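Local coordinates for putative uncharacterized protein ST0493 (Sulfolobus tokodaii, PDB 2RBG) that is of unknown function, a small archaeal alpha/beta protein of the DUF5751 family built around a five-stranded parallel sheet, at residues A[4-9]-A[29-34]; A[8-13]-A[36-41]; A[43-48]-A[69-74]; A[88-93]-A[111-116]. One frame throughout, in Å; residues are numbered along the deposited sequence.

From the N terminus, contact 1 closes the first loop, bringing the end of helix 17-31 back to the start of strand 6-11. The first segment of contact 2 overlaps that of contact 1 at Thr-8 and Leu-9, but its loop ends farther on, at strand 35-41; together the two complete one beta-alpha-beta unit. Contacts 3 and 4 follow in series. Contact 3 joins the turn after strand 35-41 to the end of strand 64-70, an outermost strand of the sheet within the chain, while contact 4 sets helix 111-114 and the turn before strand 117-121 against strand 89-94. Contacts 3 and 4 lie on opposite sides of the chain's centre, their centres about 22 Å apart.

Contact 1 (A[4-9]-A[29-34]); sequences KNILTL and RSSGSK
Ile-6 reaches from the start of its strand to Ser-31, at the end of helix 17-31, and Ser-33, just past it, and its CG1 branch does the touching. CG1 lies 3.6 Å from Ser-33 CB and equally 3.6 Å from Ser-31 OG, while the terminal CD1 is 4.0 Å from Ser-31 CB. The first torsion (chi1 -54°) sets CG1 beside the backbone N, anti to the carbonyl carbon, and so turns this longer branch to the serines; CG2 goes to Leu-91 of the next strand instead. Both serines point their CB atoms at the strand, yet their hydroxyls are used differently. Ser-31 OG folds back on its own backbone, accepting from Ser-33 N at 3.1 Å in a nearly straight bond (161°) that makes an ST turn, and it is also bonded to Val-28 O. Ser-33 OG, anti to its own N at chi1 -179°, is hydrogen-bonded to Lys-35 O and lies 3.1 Å from Lys-4 O. A water links the two backbones beyond it, donating to Lys-4 O at 2.9 Å and accepting from Lys-34 N. Gly-32, with positive phi, is where the chain leaves the helix between the two serines. The whole is the helix-to-strand return of a right-handed beta-alpha-beta crossover, 6-11, 17-31 and 35-41, in a Rossmann-like parallel alpha/beta fold.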
loop_
_atom_site.group_PDB
_atom_site.type_symbol
_atom_site.label_atom_id
_atom_site.label_comp_id
_atom_site.label_asym_id
_atom_site.label_seq_id
_atom_site.Cartn_x
_atom_site.Cartn_y
_atom_site.Cartn_z
ATOM N N LYS A 4 6.448 -14.832 -14.989
ATOM C CA LYS A 4 7.000 -14.673 -16.331
ATOM C C LYS A 4 6.374 -13.525 -17.119
ATOM O O LYS A 4 7.006 -12.972 -18.015
ATOM C CB LYS A 4 6.817 -15.973 -17.121
ATOM C CG LYS A 4 7.456 -17.196 -16.471
ATOM C CD LYS A 4 8.976 -17.129 -16.509
ATOM C CE LYS A 4 9.498 -17.221 -17.935
ATOM N NZ LYS A 4 10.985 -17.180 -17.990
ATOM N N ASN A 5 5.128 -13.182 -16.806
ATOM C CA ASN A 5 4.450 -12.095 -17.509
ATOM C C ASN A 5 3.402 -11.476 -16.599
ATOM O O ASN A 5 2.322 -12.029 -16.398
ATOM C CB ASN A 5 3.806 -12.612 -18.803
ATOM C CG ASN A 5 3.227 -11.496 -19.657
ATOM O OD1 ASN A 5 3.755 -10.384 -19.687
ATOM N ND2 ASN A 5 2.148 -11.793 -20.372
ATOM N N ILE A 6 3.742 -10.315 -16.056
ATOM C CA ILE A 6 2.879 -9.591 -15.135
ATOM C C ILE A 6 1.777 -8.790 -15.823
ATOM O O ILE A 6 2.043 -8.031 -16.758
ATOM C CB ILE A 6 3.716 -8.608 -14.281
ATOM C CG1 ILE A 6 4.856 -9.358 -13.584
ATOM C CG2 ILE A 6 2.825 -7.904 -13.267
ATOM C CD1 ILE A 6 4.394 -10.429 -12.616
ATOM N N LEU A 7 0.539 -8.973 -15.369
ATOM C CA LEU A 7 -0.577 -8.207 -15.910
ATOM C C LEU A 7 -0.606 -6.922 -15.090
ATOM O O LEU A 7 -0.814 -6.963 -13.878
ATOM C CB LEU A 7 -1.907 -8.940 -15.721
ATOM C CG LEU A 7 -3.142 -8.112 -16.107
ATOM C CD1 LEU A 7 -3.115 -7.803 -17.600
ATOM C CD2 LEU A 7 -4.409 -8.875 -15.744
ATOM N N THR A 8 -0.376 -5.790 -15.746
ATOM C CA THR A 8 -0.384 -4.502 -15.061
ATOM C C THR A 8 -1.592 -3.691 -15.503
ATOM O O THR A 8 -1.799 -3.468 -16.696
ATOM C CB THR A 8 0.906 -3.701 -15.358
ATOM O OG1 THR A 8 2.029 -4.369 -14.763
ATOM C CG2 THR A 8 0.810 -2.293 -14.782
ATOM N N LEU A 9 -2.398 -3.275 -14.531
ATOM C CA LEU A 9 -3.585 -2.484 -14.806
ATOM C C LEU A 9 -3.422 -1.128 -14.137
ATOM O O LEU A 9 -3.046 -1.050 -12.966
ATOM C CB LEU A 9 -4.831 -3.175 -14.243
ATOM C CG LEU A 9 -5.028 -4.645 -14.615
ATOM C CD1 LEU A 9 -6.323 -5.154 -13.991
ATOM C CD2 LEU A 9 -5.065 -4.797 -16.127
ATOM N N ARG A 29 10.172 -5.185 -11.709
ATOM C CA ARG A 29 11.531 -5.668 -11.482
ATOM C C ARG A 29 11.609 -6.563 -10.246
ATOM O O ARG A 29 12.240 -7.619 -10.277
ATOM C CB ARG A 29 12.501 -4.492 -11.336
ATOM C CG ARG A 29 12.828 -3.780 -12.641
ATOM C CD ARG A 29 13.791 -2.637 -12.373
ATOM N NE ARG A 29 14.234 -1.962 -13.588
ATOM C CZ ARG A 29 15.477 -2.006 -14.055
ATOM N NH1 ARG A 29 16.408 -2.696 -13.410
ATOM N NH2 ARG A 29 15.793 -1.344 -15.159
ATOM N N SER A 30 10.956 -6.151 -9.163
ATOM C CA SER A 30 10.970 -6.935 -7.929
ATOM C C SER A 30 10.237 -8.270 -8.049
ATOM O O SER A 30 10.531 -9.209 -7.308
ATOM C CB SER A 30 10.351 -6.135 -6.774
ATOM O OG SER A 30 11.202 -5.077 -6.373
ATOM N N SER A 31 9.290 -8.355 -8.979
ATOM C CA SER A 31 8.513 -9.581 -9.165
ATOM C C SER A 31 9.336 -10.730 -9.736
ATOM O O SER A 31 8.946 -11.891 -9.622
ATOM C CB SER A 31 7.323 -9.326 -10.093
ATOM O OG SER A 31 7.744 -9.245 -11.444
ATOM N N GLY A 32 10.464 -10.407 -10.357
ATOM C CA GLY A 32 11.305 -11.437 -10.940
ATOM C C GLY A 32 11.001 -11.621 -12.412
ATOM O O GLY A 32 11.744 -12.284 -13.140
ATOM N N SER A 33 9.896 -11.035 -12.855
ATOM C CA SER A 33 9.496 -11.130 -14.252
ATOM C C SER A 33 10.283 -10.123 -15.075
ATOM O O SER A 33 10.675 -9.066 -14.572
ATOM C CB SER A 33 7.998 -10.849 -14.395
ATOM O OG SER A 33 7.586 -10.956 -15.746
ATOM N N LYS A 34 10.517 -10.454 -16.338
ATOM C CA LYS A 34 11.246 -9.566 -17.229
ATOM C C LYS A 34 10.270 -9.057 -18.281
ATOM O O LYS A 34 10.660 -8.365 -19.219
ATOM C CB LYS A 34 12.397 -10.321 -17.907
ATOM C CG LYS A 34 13.229 -11.180 -16.954
ATOM C CD LYS A 34 13.752 -10.372 -15.774
ATOM C CE LYS A 34 14.469 -11.263 -14.767
ATOM N NZ LYS A 34 14.897 -10.511 -13.550
HETATM O O HOH W 1 9.887 -12.833 -17.813
#

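Contact 2 (A[8-13]-A[36-41]); sequences TLISVN and TTINVF
Thr-8, Leu-9 and Ile-10 pair in parallel with Ile-38, Asn-39 and Val-40, joining the two neighbouring strands of a beta-alpha-beta unit at the centre of the sheet. Four backbone bonds join them: Thr-8 N to Thr-37 O, Asn-39 N to Thr-8 O (2.8 Å), Ile-10 N to Asn-39 O and Phe-41 N to Ile-10 O. Thr-8 adds a side-chain bond: chi1 of -67° sets OG1 beside the backbone N, where it donates to Thr-36 OG1 at 2.9 Å; Thr-36 OG1 is in turn bonded to Ile-6 O, a short relay ending on a strand carbonyl. A valine in place of Thr-8 would probably leave Thr-36 OG1 without its hydroxyl donor and put a methyl against it. On the same face Ile-10 CG2 lies 3.7 Å from Val-40 CG2, the two side chains side by side. On the other, Leu-9 CD2 lies 3.8 Å from Asn-39 CB and reaches the edge of the Phe-41 ring; the Asn-39 amide is held by Trp-70 NE1, bonded to its OD1. Where the strands part, a water accepts from Val-12 N at 2.8 Å and donates to Phe-41 O at 3.0 Å, the oxygen that Ser-11 OG reaches weakly at 3.4 Å.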
loop_
_atom_site.group_PDB
_atom_site.type_symbol
_atom_site.label_atom_id
_atom_site.label_comp_id
_atom_site.label_asym_id
_atom_site.label_seq_id
_atom_site.Cartn_x
_atom_site.Cartn_y
_atom_site.Cartn_z
ATOM N N THR A 8 -0.376 -5.790 -15.746
ATOM C CA THR A 8 -0.384 -4.502 -15.061
ATOM C C THR A 8 -1.592 -3.691 -15.503
ATOM O O THR A 8 -1.799 -3.468 -16.696
ATOM C CB THR A 8 0.906 -3.701 -15.358
ATOM O OG1 THR A 8 2.029 -4.369 -14.763
ATOM C CG2 THR A 8 0.810 -2.293 -14.782
ATOM N N LEU A 9 -2.398 -3.275 -14.531
ATOM C CA LEU A 9 -3.585 -2.484 -14.806
ATOM C C LEU A 9 -3.422 -1.128 -14.137
ATOM O O LEU A 9 -3.046 -1.050 -12.966
ATOM C CB LEU A 9 -4.831 -3.175 -14.243
ATOM C CG LEU A 9 -5.028 -4.645 -14.615
ATOM C CD1 LEU A 9 -6.323 -5.154 -13.991
ATOM C CD2 LEU A 9 -5.065 -4.797 -16.127
ATOM N N ILE A 10 -3.701 -0.063 -14.878
ATOM C CA ILE A 10 -3.587 1.275 -14.322
ATOM C C ILE A 10 -4.633 2.232 -14.861
ATOM O O ILE A 10 -4.939 2.242 -16.052
ATOM C CB ILE A 10 -2.182 1.886 -14.578
ATOM C CG1 ILE A 10 -2.139 3.330 -14.062
ATOM C CG2 ILE A 10 -1.854 1.841 -16.074
ATOM C CD1 ILE A 10 -0.732 3.935 -14.018
ATOM N N SER A 11 -5.194 3.024 -13.956
ATOM C CA SER A 11 -6.173 4.032 -14.318
ATOM C C SER A 11 -5.914 5.235 -13.420
ATOM O O SER A 11 -6.222 5.213 -12.230
ATOM C CB SER A 11 -7.597 3.519 -14.110
ATOM O OG SER A 11 -8.533 4.481 -14.568
ATOM N N VAL A 12 -5.320 6.271 -13.998
ATOM C CA VAL A 12 -5.009 7.494 -13.269
ATOM C C VAL A 12 -5.216 8.697 -14.175
ATOM O O VAL A 12 -5.346 8.552 -15.390
ATOM C CB VAL A 12 -3.534 7.523 -12.788
ATOM C CG1 VAL A 12 -3.285 6.407 -11.788
ATOM C CG2 VAL A 12 -2.590 7.397 -13.981
ATOM N N ASN A 13 -5.251 9.882 -13.574
ATOM C CA ASN A 13 -5.402 11.116 -14.331
ATOM C C ASN A 13 -4.081 11.321 -15.069
ATOM O O ASN A 13 -3.046 10.807 -14.645
ATOM C CB ASN A 13 -5.671 12.288 -13.383
ATOM C CG ASN A 13 -7.005 12.166 -12.671
ATOM O OD1 ASN A 13 -8.059 12.114 -13.308
ATOM N ND2 ASN A 13 -6.966 12.123 -11.343
ATOM N N THR A 36 5.928 -7.665 -18.932
ATOM C CA THR A 36 4.664 -7.215 -18.375
ATOM C C THR A 36 3.796 -6.690 -19.504
ATOM O O THR A 36 4.298 -6.108 -20.469
ATOM C CB THR A 36 4.847 -6.091 -17.317
ATOM O OG1 THR A 36 3.567 -5.733 -16.777
ATOM C CG2 THR A 36 5.485 -4.853 -17.939
ATOM N N THR A 37 2.499 -6.941 -19.406
ATOM C CA THR A 37 1.564 -6.447 -20.404
ATOM C C THR A 37 0.775 -5.387 -19.646
ATOM O O THR A 37 0.014 -5.692 -18.723
ATOM C CB THR A 37 0.653 -7.581 -20.947
ATOM O OG1 THR A 37 -0.301 -7.026 -21.859
ATOM C CG2 THR A 37 -0.064 -8.302 -19.819
ATOM N N ILE A 38 1.010 -4.136 -20.023
ATOM C CA ILE A 38 0.398 -2.983 -19.373
ATOM C C ILE A 38 -0.886 -2.516 -20.042
ATOM O O ILE A 38 -0.911 -2.243 -21.243
ATOM C CB ILE A 38 1.399 -1.815 -19.338
ATOM C CG1 ILE A 38 2.717 -2.294 -18.727
ATOM C CG2 ILE A 38 0.829 -0.650 -18.543
ATOM C CD1 ILE A 38 3.838 -1.283 -18.809
ATOM N N ASN A 39 -1.944 -2.412 -19.245
ATOM C CA ASN A 39 -3.247 -1.983 -19.736
ATOM C C ASN A 39 -3.643 -0.695 -19.042
ATOM O O ASN A 39 -3.856 -0.667 -17.828
ATOM C CB ASN A 39 -4.275 -3.080 -19.474
ATOM C CG ASN A 39 -4.014 -4.311 -20.310
ATOM O OD1 ASN A 39 -4.466 -4.410 -21.451
ATOM N ND2 ASN A 39 -3.258 -5.248 -19.757
ATOM N N VAL A 40 -3.745 0.368 -19.829
ATOM C CA VAL A 40 -4.069 1.688 -19.321
ATOM C C VAL A 40 -5.476 2.110 -19.715
ATOM O O VAL A 40 -5.815 2.141 -20.896
ATOM C CB VAL A 40 -3.074 2.728 -19.867
ATOM C CG1 VAL A 40 -3.266 4.061 -19.161
ATOM C CG2 VAL A 40 -1.650 2.216 -19.707
ATOM N N PHE A 41 -6.288 2.434 -18.717
ATOM C CA PHE A 41 -7.657 2.865 -18.955
ATOM C C PHE A 41 -7.634 4.384 -18.886
ATOM O O PHE A 41 -7.609 4.977 -17.808
ATOM C CB PHE A 41 -8.554 2.230 -17.896
ATOM C CG PHE A 41 -8.507 0.729 -17.923
ATOM C CD1 PHE A 41 -9.264 0.013 -18.848
ATOM C CD2 PHE A 41 -7.630 0.033 -17.093
ATOM C CE1 PHE A 41 -9.145 -1.371 -18.951
ATOM C CE2 PHE A 41 -7.503 -1.352 -17.188
ATOM C CZ PHE A 41 -8.263 -2.056 -18.122
HETATM O O HOH W 2 -5.068 6.071 -16.772
#

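Contact 3 (A[43-48]-A[69-74]); sequences EIQYQE and LWKKNE
The Tyr-46 ring and the Glu-43 carboxylate are the flat groups that meet segment 69-74. Tyr-46 has Gln-47 NE2 at its edge, in the ring plane, and its CD1 lies 3.7 Å from Leu-69 CD1, the two side chains crossing at about a right angle. The other leucine methyl, CD2, packs against the turn into helix 46-52, 3.4 Å from Ile-44 O and 3.5 Å from Tyr-46 N. The loop between strand 35-41 and helix 46-52 thus packs on the end of strand 64-70, an outermost strand of the parallel sheet within the chain.

The Glu-43 chain is bent at chi2 (-57°), which folds its carboxylate over Lys-71. OE1 lies against the aliphatic part of that lysine, 3.6 Å from CG and the same from CD. OE2 instead faces the backbone and accepts a weak bond from Lys-72 N at 3.5 Å. With Lys-71 cut back to an alanine, Glu-43 OE1 loses the CG and CD it lies against and the nearby positive charge, and the carboxylate would probably be freer to turn. The lysine's own backbone N donates to Glu-74 OE1 at 2.9 Å in an almost straight bond (176°), on the anti side and 26° out of the carboxylate plane. Lys-72 NZ is bonded to Asn-98 OD1.

Glu-43 OE1 and Lys-71 NZ remain 5.2 Å apart, so any attraction between these opposite charges is probably weak and long-range, with no salt bridge, beside a small apolar patch of Leu-69, Ile-44 and Tyr-46.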
loop_
_atom_site.group_PDB
_atom_site.type_symbol
_atom_site.label_atom_id
_atom_site.label_comp_id
_atom_site.label_asym_id
_atom_site.label_seq_id
_atom_site.Cartn_x
_atom_site.Cartn_y
_atom_site.Cartn_z
ATOM N N GLU A 43 -8.320 8.233 -21.614
ATOM C CA GLU A 43 -8.873 8.816 -22.833
ATOM C C GLU A 43 -7.741 9.416 -23.664
ATOM O O GLU A 43 -7.957 9.902 -24.774
ATOM C CB GLU A 43 -9.894 9.904 -22.487
ATOM C CG GLU A 43 -11.088 9.410 -21.682
ATOM C CD GLU A 43 -11.845 8.293 -22.379
ATOM O OE1 GLU A 43 -12.196 8.466 -23.565
ATOM O OE2 GLU A 43 -12.091 7.244 -21.742
ATOM N N ILE A 44 -6.530 9.368 -23.117
ATOM C CA ILE A 44 -5.351 9.911 -23.785
ATOM C C ILE A 44 -4.902 9.004 -24.936
ATOM O O ILE A 44 -5.192 7.808 -24.940
ATOM C CB ILE A 44 -4.200 10.078 -22.762
ATOM C CG1 ILE A 44 -3.335 11.280 -23.131
ATOM C CG2 ILE A 44 -3.362 8.808 -22.696
ATOM C CD1 ILE A 44 -2.308 11.625 -22.069
ATOM N N GLN A 45 -4.199 9.574 -25.916
ATOM C CA GLN A 45 -3.716 8.801 -27.061
ATOM C C GLN A 45 -2.361 8.159 -26.789
ATOM O O GLN A 45 -1.577 8.657 -25.981
ATOM C CB GLN A 45 -3.622 9.692 -28.303
ATOM C CG GLN A 45 -4.965 10.082 -28.897
ATOM C CD GLN A 45 -5.716 8.892 -29.466
ATOM O OE1 GLN A 45 -5.218 8.199 -30.353
ATOM N NE2 GLN A 45 -6.921 8.653 -28.960
ATOM N N TYR A 46 -2.093 7.056 -27.482
ATOM C CA TYR A 46 -0.851 6.309 -27.329
ATOM C C TYR A 46 0.397 7.189 -27.358
ATOM O O TYR A 46 1.187 7.189 -26.416
ATOM C CB TYR A 46 -0.734 5.251 -28.428
ATOM C CG TYR A 46 0.348 4.226 -28.176
ATOM C CD1 TYR A 46 0.119 3.138 -27.336
ATOM C CD2 TYR A 46 1.610 4.353 -28.758
ATOM C CE1 TYR A 46 1.116 2.202 -27.076
ATOM C CE2 TYR A 46 2.618 3.421 -28.503
ATOM C CZ TYR A 46 2.362 2.349 -27.660
ATOM O OH TYR A 46 3.349 1.427 -27.394
ATOM N N GLN A 47 0.574 7.930 -28.446
ATOM C CA GLN A 47 1.742 8.790 -28.599
ATOM C C GLN A 47 1.933 9.809 -27.482
ATOM O O GLN A 47 3.064 10.082 -27.082
ATOM C CB GLN A 47 1.699 9.505 -29.951
ATOM C CG GLN A 47 1.864 8.568 -31.136
ATOM C CD GLN A 47 3.042 7.625 -30.968
ATOM O OE1 GLN A 47 4.161 8.053 -30.677
ATOM N NE2 GLN A 47 2.797 6.332 -31.155
ATOM N N GLU A 48 0.841 10.377 -26.981
ATOM C CA GLU A 48 0.948 11.350 -25.902
ATOM C C GLU A 48 1.405 10.658 -24.623
ATOM O O GLU A 48 2.221 11.193 -23.875
ATOM C CB GLU A 48 -0.391 12.058 -25.668
ATOM C CG GLU A 48 -0.394 12.942 -24.426
ATOM C CD GLU A 48 -1.512 13.968 -24.421
ATOM O OE1 GLU A 48 -2.655 13.618 -24.788
ATOM O OE2 GLU A 48 -1.248 15.127 -24.039
ATOM N N LEU A 69 -4.052 0.738 -24.537
ATOM C CA LEU A 69 -4.863 1.799 -23.958
ATOM C C LEU A 69 -6.328 1.497 -24.230
ATOM O O LEU A 69 -6.694 1.102 -25.340
ATOM C CB LEU A 69 -4.491 3.160 -24.554
ATOM C CG LEU A 69 -3.218 3.822 -24.014
ATOM C CD1 LEU A 69 -2.016 2.924 -24.264
ATOM C CD2 LEU A 69 -3.026 5.173 -24.685
ATOM N N TRP A 70 -7.156 1.671 -23.206
ATOM C CA TRP A 70 -8.582 1.413 -23.315
ATOM C C TRP A 70 -9.413 2.560 -22.776
ATOM O O TRP A 70 -9.142 3.076 -21.694
ATOM C CB TRP A 70 -8.969 0.166 -22.519
ATOM C CG TRP A 70 -8.143 -1.032 -22.803
ATOM C CD1 TRP A 70 -7.145 -1.551 -22.024
ATOM C CD2 TRP A 70 -8.247 -1.879 -23.946
ATOM N NE1 TRP A 70 -6.624 -2.679 -22.618
ATOM C CE2 TRP A 70 -7.282 -2.901 -23.798
ATOM C CE3 TRP A 70 -9.064 -1.876 -25.083
ATOM C CZ2 TRP A 70 -7.114 -3.912 -24.748
ATOM C CZ3 TRP A 70 -8.894 -2.883 -26.029
ATOM C CH2 TRP A 70 -7.927 -3.886 -25.854
ATOM N N LYS A 71 -10.423 2.971 -23.533
ATOM C CA LYS A 71 -11.310 4.009 -23.043
ATOM C C LYS A 71 -12.164 3.220 -22.057
ATOM O O LYS A 71 -12.322 2.010 -22.213
ATOM C CB LYS A 71 -12.165 4.571 -24.177
ATOM C CG LYS A 71 -11.372 5.382 -25.186
ATOM C CD LYS A 71 -12.282 5.999 -26.236
ATOM C CE LYS A 71 -11.500 6.906 -27.174
ATOM N NZ LYS A 71 -10.407 6.174 -27.871
ATOM N N LYS A 72 -12.702 3.880 -21.039
ATOM C CA LYS A 72 -13.502 3.175 -20.046
ATOM C C LYS A 72 -14.623 2.328 -20.649
ATOM O O LYS A 72 -15.028 1.321 -20.069
ATOM C CB LYS A 72 -14.062 4.174 -19.031
ATOM C CG LYS A 72 -12.965 4.867 -18.230
ATOM C CD LYS A 72 -13.518 5.844 -17.210
ATOM C CE LYS A 72 -12.389 6.518 -16.444
ATOM N NZ LYS A 72 -12.893 7.504 -15.452
ATOM N N ASN A 73 -15.106 2.721 -21.822
ATOM C CA ASN A 73 -16.175 1.988 -22.489
ATOM C C ASN A 73 -15.658 0.757 -23.241
ATOM O O ASN A 73 -16.441 -0.018 -23.788
ATOM C CB ASN A 73 -16.912 2.913 -23.463
ATOM C CG ASN A 73 -16.020 3.404 -24.589
ATOM O OD1 ASN A 73 -15.587 2.624 -25.437
ATOM N ND2 ASN A 73 -15.740 4.704 -24.603
ATOM N N GLU A 74 -14.340 0.577 -23.258
ATOM C CA GLU A 74 -13.739 -0.558 -23.955
ATOM C C GLU A 74 -13.240 -1.638 -22.999
ATOM O O GLU A 74 -12.531 -2.561 -23.407
ATOM C CB GLU A 74 -12.581 -0.082 -24.833
ATOM C CG GLU A 74 -12.975 0.963 -25.866
ATOM C CD GLU A 74 -11.799 1.424 -26.704
ATOM O OE1 GLU A 74 -10.740 1.738 -26.123
ATOM O OE2 GLU A 74 -11.933 1.482 -27.944
#

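Contact 4 (A[88-93]-A[111-116]); sequences DGLLVY and TAIKRN
Leu-90 points its side chain at segment 111-116, and each of its carbons from CB outward, save the branch point, meets that segment. CB lies 3.7 Å from Ile-113 O and 3.9 Å from Asn-116 O. With CG anti to the backbone N (chi1 176°), the branch reaches across to the Ile-113 and Lys-114 backbone: CD1 comes to 4.1 Å from Ile-113 CG2, while CD2 is 3.8 Å from Ile-113 O and 4.0 Å from Ile-113 CG2. The leucine and isoleucine side chains cross at about a right angle. The backbones also join directly. Leu-90 N donates to Asn-116 O at 3.0 Å, but the bond is bent (143°) and the nitrogen stands above the carbonyl plane, 40° out of it. Nearby, Asn-116 CB presses against Asp-88 O at 3.3 Å. The Asp-88 carboxylate turns the other way, bonded to the backbone N atoms of Lys-4 and Asn-5. Leu-90 also touches Leu-7 and Leu-109. The bond to Asn-116 precedes the backbone pairing of Leu-90 with Ile-118; strand 89-94 lies between strands 6-11 and 117-121, with helix 111-114 packed at its start and helix 17-31 over the face that carries Leu-91 and Tyr-93.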
loop_
_atom_site.group_PDB
_atom_site.type_symbol
_atom_site.label_atom_id
_atom_site.label_comp_id
_atom_site.label_asym_id
_atom_site.label_seq_id
_atom_site.Cartn_x
_atom_site.Cartn_y
_atom_site.Cartn_z
ATOM N N ASP A 88 0.758 -14.262 -15.251
ATOM C CA ASP A 88 0.828 -15.023 -14.004
ATOM C C ASP A 88 0.903 -14.195 -12.726
ATOM O O ASP A 88 0.819 -14.739 -11.623
ATOM C CB ASP A 88 2.020 -15.979 -14.038
ATOM C CG ASP A 88 3.287 -15.314 -14.534
ATOM O OD1 ASP A 88 3.424 -14.081 -14.373
ATOM O OD2 ASP A 88 4.153 -16.031 -15.075
ATOM N N GLY A 89 1.088 -12.890 -12.871
ATOM C CA GLY A 89 1.156 -12.016 -11.711
ATOM C C GLY A 89 0.281 -10.812 -11.987
ATOM O O GLY A 89 -0.023 -10.532 -13.146
ATOM N N LEU A 90 -0.112 -10.089 -10.941
ATOM C CA LEU A 90 -0.979 -8.929 -11.114
ATOM C C LEU A 90 -0.527 -7.689 -10.350
ATOM O O LEU A 90 -0.174 -7.772 -9.176
ATOM C CB LEU A 90 -2.401 -9.283 -10.673
ATOM C CG LEU A 90 -3.441 -8.161 -10.683
ATOM C CD1 LEU A 90 -3.709 -7.720 -12.115
ATOM C CD2 LEU A 90 -4.727 -8.649 -10.031
ATOM N N LEU A 91 -0.550 -6.548 -11.033
ATOM C CA LEU A 91 -0.204 -5.256 -10.438
ATOM C C LEU A 91 -1.372 -4.323 -10.732
ATOM O O LEU A 91 -1.848 -4.257 -11.869
ATOM C CB LEU A 91 1.084 -4.695 -11.047
ATOM C CG LEU A 91 2.377 -5.413 -10.646
ATOM C CD1 LEU A 91 3.550 -4.843 -11.438
ATOM C CD2 LEU A 91 2.613 -5.241 -9.145
ATOM N N VAL A 92 -1.836 -3.608 -9.712
ATOM C CA VAL A 92 -2.971 -2.701 -9.868
ATOM C C VAL A 92 -2.658 -1.292 -9.373
ATOM O O VAL A 92 -2.163 -1.118 -8.259
ATOM C CB VAL A 92 -4.203 -3.234 -9.094
ATOM C CG1 VAL A 92 -5.341 -2.231 -9.162
ATOM C CG2 VAL A 92 -4.636 -4.578 -9.671
ATOM N N TYR A 93 -2.965 -0.293 -10.198
ATOM C CA TYR A 93 -2.719 1.106 -9.841
ATOM C C TYR A 93 -3.869 2.030 -10.216
ATOM O O TYR A 93 -4.456 1.905 -11.292
ATOM C CB TYR A 93 -1.470 1.629 -10.549
ATOM C CG TYR A 93 -0.245 0.779 -10.361
ATOM C CD1 TYR A 93 0.633 1.006 -9.300
ATOM C CD2 TYR A 93 0.031 -0.267 -11.238
ATOM C CE1 TYR A 93 1.758 0.208 -9.121
ATOM C CE2 TYR A 93 1.144 -1.066 -11.068
ATOM C CZ TYR A 93 2.006 -0.826 -10.009
ATOM O OH TYR A 93 3.115 -1.622 -9.854
ATOM N N THR A 111 -10.293 -15.559 -11.174
ATOM C CA THR A 111 -9.862 -15.918 -9.830
ATOM C C THR A 111 -8.350 -16.122 -9.717
ATOM O O THR A 111 -7.709 -15.582 -8.817
ATOM C CB THR A 111 -10.555 -17.211 -9.364
ATOM O OG1 THR A 111 -11.974 -17.020 -9.375
ATOM C CG2 THR A 111 -10.106 -17.578 -7.960
ATOM N N ALA A 112 -7.790 -16.905 -10.634
ATOM C CA ALA A 112 -6.360 -17.198 -10.623
ATOM C C ALA A 112 -5.486 -15.952 -10.703
ATOM O O ALA A 112 -4.397 -15.913 -10.132
ATOM C CB ALA A 112 -6.016 -18.150 -11.766
ATOM N N ILE A 113 -5.961 -14.934 -11.410
ATOM C CA ILE A 113 -5.194 -13.703 -11.554
ATOM C C ILE A 113 -5.238 -12.873 -10.275
ATOM O O ILE A 113 -4.212 -12.372 -9.815
ATOM C CB ILE A 113 -5.711 -12.867 -12.741
ATOM C CG1 ILE A 113 -5.511 -13.658 -14.039
ATOM C CG2 ILE A 113 -4.968 -11.539 -12.812
ATOM C CD1 ILE A 113 -5.909 -12.916 -15.296
ATOM N N LYS A 114 -6.424 -12.738 -9.696
ATOM C CA LYS A 114 -6.574 -11.972 -8.465
ATOM C C LYS A 114 -5.780 -12.584 -7.317
ATOM O O LYS A 114 -5.327 -11.873 -6.422
ATOM C CB LYS A 114 -8.052 -11.877 -8.073
ATOM C CG LYS A 114 -8.881 -11.022 -9.017
ATOM C CD LYS A 114 -10.307 -10.839 -8.518
ATOM C CE LYS A 114 -11.115 -12.117 -8.630
ATOM N NZ LYS A 114 -12.549 -11.887 -8.289
ATOM N N ARG A 115 -5.598 -13.900 -7.349
ATOM C CA ARG A 115 -4.868 -14.578 -6.284
ATOM C C ARG A 115 -3.365 -14.342 -6.334
ATOM O O ARG A 115 -2.653 -14.649 -5.379
ATOM C CB ARG A 115 -5.169 -16.078 -6.307
ATOM C CG ARG A 115 -6.657 -16.377 -6.236
ATOM C CD ARG A 115 -6.955 -17.706 -5.566
ATOM N NE ARG A 115 -8.391 -17.976 -5.555
ATOM C CZ ARG A 115 -8.972 -18.920 -4.822
ATOM N NH1 ARG A 115 -8.242 -19.691 -4.029
ATOM N NH2 ARG A 115 -10.286 -19.095 -4.887
ATOM N N ASN A 116 -2.880 -13.793 -7.443
ATOM C CA ASN A 116 -1.457 -13.512 -7.573
ATOM C C ASN A 116 -1.187 -12.014 -7.603
ATOM O O ASN A 116 -0.318 -11.539 -8.335
ATOM C CB ASN A 116 -0.880 -14.178 -8.823
ATOM C CG ASN A 116 -0.760 -15.682 -8.672
ATOM O OD1 ASN A 116 -1.722 -16.421 -8.875
ATOM N ND2 ASN A 116 0.425 -16.141 -8.292
#